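PDB 5JVK: T9SS C-terminal target domain-containing protein from Bacteroides cellulosilyticus, which probably hydrolyses O-glycosidic bonds as an endo-acting glycoside hydrolase of family 39. Local coordinates for residues Val16-Asp21 against Ala92-Ile97. Numbering follows the deposited sequence.
Sequences VLVSTD and AVVPEI
The carboxylates of Asp21 and Glu96 stand near each other without touching, their planes 81° apart, with Asp21 OD2 4.1 Å from Glu96 OE1; two like charges this close would probably repel, but both residues are exposed, and solvent may screen the repulsion. They sit just past a short parallel strand pair, 18-20 beside the end of 83-94, at one margin of the mixed N-terminal beta sheet. Glu96 reaches Thr20 with its aliphatic part: CG, anti to the backbone N (chi1 -163°), lies 4.0 Å from Thr20 CB, and the extended chain carries OE1 past the hydroxyl. Four backbone hydrogen bonds zip the strands together. The NH of Ala92 is bound by the carbonyl of Leu17, and Ser19 then uses both its polar backbone atoms, giving N to Ala92 O at 3.0 Å and taking Val94 N on its O. Val18, Thr20, Ala92 and Val94 share one sheet face, where Val18 CG2 rests 4.2 Å from Ala92 CB and Thr20 CG2 lies 4.1 Å from Val94 CG2. Helices 118-127 and 403-415 cover that face, joining the sheet to the (beta/alpha)8-barrel domain. On the other face, Lys25 NZ bonds Ser19 OG and Asp21 O, while Val93 CG1 comes within 3.3 Å of Asp21 O. The fourth bond closes the pairing: Asp21 N meets Val94 O at 2.8 Å, nearly in line with the carbonyl.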
loop_
_atom_site.group_PDB
_atom_site.type_symbol
_atom_site.label_atom_id
_atom_site.label_comp_id
_atom_site.label_asym_id
_atom_site.label_seq_id
_atom_site.Cartn_x
_atom_site.Cartn_y
_atom_site.Cartn_z
ATOM N N VAL A 16 -10.230 -17.474 2.676
ATOM C CA VAL A 16 -9.137 -16.911 1.897
ATOM C C VAL A 16 -9.479 -17.044 0.407
ATOM O O VAL A 16 -9.441 -18.148 -0.143
ATOM C CB VAL A 16 -7.808 -17.636 2.218
ATOM C CG1 VAL A 16 -6.660 -17.086 1.378
ATOM C CG2 VAL A 16 -7.491 -17.527 3.706
ATOM N N LEU A 17 -9.810 -15.920 -0.234
ATOM C CA LEU A 17 -10.130 -15.879 -1.673
ATOM C C LEU A 17 -8.929 -15.430 -2.532
ATOM O O LEU A 17 -9.099 -14.846 -3.606
ATOM C CB LEU A 17 -11.352 -14.975 -1.910
ATOM C CG LEU A 17 -12.669 -15.453 -1.278
ATOM C CD1 LEU A 17 -13.697 -14.333 -1.222
ATOM C CD2 LEU A 17 -13.239 -16.656 -2.021
ATOM N N VAL A 18 -7.717 -15.723 -2.054
ATOM C CA VAL A 18 -6.471 -15.429 -2.759
ATOM C C VAL A 18 -5.593 -16.672 -2.694
ATOM O O VAL A 18 -5.511 -17.309 -1.646
ATOM C CB VAL A 18 -5.723 -14.258 -2.094
ATOM C CG1 VAL A 18 -4.382 -14.006 -2.773
ATOM C CG2 VAL A 18 -6.586 -13.002 -2.110
ATOM N N SER A 19 -4.924 -17.001 -3.797
ATOM C CA SER A 19 -4.049 -18.172 -3.845
ATOM C C SER A 19 -2.855 -17.930 -4.768
ATOM O O SER A 19 -3.025 -17.455 -5.891
ATOM C CB SER A 19 -4.852 -19.397 -4.303
ATOM O OG SER A 19 -4.065 -20.576 -4.317
ATOM N N THR A 20 -1.653 -18.260 -4.290
ATOM C CA THR A 20 -0.434 -18.108 -5.089
ATOM C C THR A 20 -0.306 -19.225 -6.127
ATOM O O THR A 20 -0.736 -20.359 -5.885
ATOM C CB THR A 20 0.839 -18.093 -4.217
ATOM O OG1 THR A 20 0.962 -19.329 -3.507
ATOM C CG2 THR A 20 0.802 -16.937 -3.225
ATOM N N ASP A 21 0.268 -18.882 -7.284
ATOM C CA ASP A 21 0.626 -19.842 -8.341
ATOM C C ASP A 21 -0.591 -20.459 -9.048
ATOM O O ASP A 21 -1.725 -20.355 -8.580
ATOM C CB ASP A 21 1.542 -20.950 -7.769
ATOM C CG ASP A 21 2.510 -21.539 -8.803
ATOM O OD1 ASP A 21 2.445 -21.190 -10.004
ATOM O OD2 ASP A 21 3.351 -22.372 -8.400
ATOM N N ALA A 92 -8.491 -14.130 -6.576
ATOM C CA ALA A 92 -7.216 -13.664 -7.114
ATOM C C ALA A 92 -6.202 -14.805 -7.140
ATOM O O ALA A 92 -5.799 -15.302 -6.088
ATOM C CB ALA A 92 -6.692 -12.504 -6.277
ATOM N N VAL A 93 -5.808 -15.221 -8.345
ATOM C CA VAL A 93 -4.717 -16.178 -8.535
ATOM C C VAL A 93 -3.452 -15.383 -8.884
ATOM O O VAL A 93 -3.229 -15.023 -10.045
ATOM C CB VAL A 93 -5.052 -17.222 -9.625
ATOM C CG1 VAL A 93 -3.924 -18.238 -9.762
ATOM C CG2 VAL A 93 -6.367 -17.919 -9.293
ATOM N N VAL A 94 -2.633 -15.120 -7.865
ATOM C CA VAL A 94 -1.490 -14.193 -7.967
ATOM C C VAL A 94 -0.163 -14.941 -8.117
ATOM O O VAL A 94 -0.085 -16.120 -7.766
ATOM C CB VAL A 94 -1.414 -13.236 -6.744
ATOM C CG1 VAL A 94 -2.742 -12.520 -6.545
ATOM C CG2 VAL A 94 -0.982 -13.961 -5.470
ATOM N N PRO A 95 0.884 -14.261 -8.638
ATOM C CA PRO A 95 2.197 -14.907 -8.697
ATOM C C PRO A 95 2.804 -15.082 -7.311
ATOM O O PRO A 95 2.590 -14.247 -6.437
ATOM C CB PRO A 95 3.038 -13.936 -9.534
ATOM C CG PRO A 95 2.374 -12.619 -9.366
ATOM C CD PRO A 95 0.911 -12.924 -9.261
ATOM N N GLU A 96 3.542 -16.171 -7.121
ATOM C CA GLU A 96 4.212 -16.450 -5.855
ATOM C C GLU A 96 5.519 -15.661 -5.809
ATOM O O GLU A 96 6.305 -15.712 -6.758
ATOM C CB GLU A 96 4.485 -17.949 -5.723
ATOM C CG GLU A 96 4.808 -18.409 -4.312
ATOM C CD GLU A 96 5.005 -19.914 -4.221
ATOM O OE1 GLU A 96 4.126 -20.672 -4.699
ATOM O OE2 GLU A 96 6.040 -20.341 -3.664
ATOM N N ILE A 97 5.734 -14.929 -4.715
ATOM C CA ILE A 97 6.928 -14.094 -4.540
ATOM C C ILE A 97 7.820 -14.712 -3.459
ATOM O O ILE A 97 7.342 -15.067 -2.381
ATOM C CB ILE A 97 6.571 -12.636 -4.150
ATOM C CG1 ILE A 97 5.466 -12.080 -5.058
ATOM C CG2 ILE A 97 7.806 -11.739 -4.248
ATOM C CD1 ILE A 97 4.905 -10.749 -4.610
#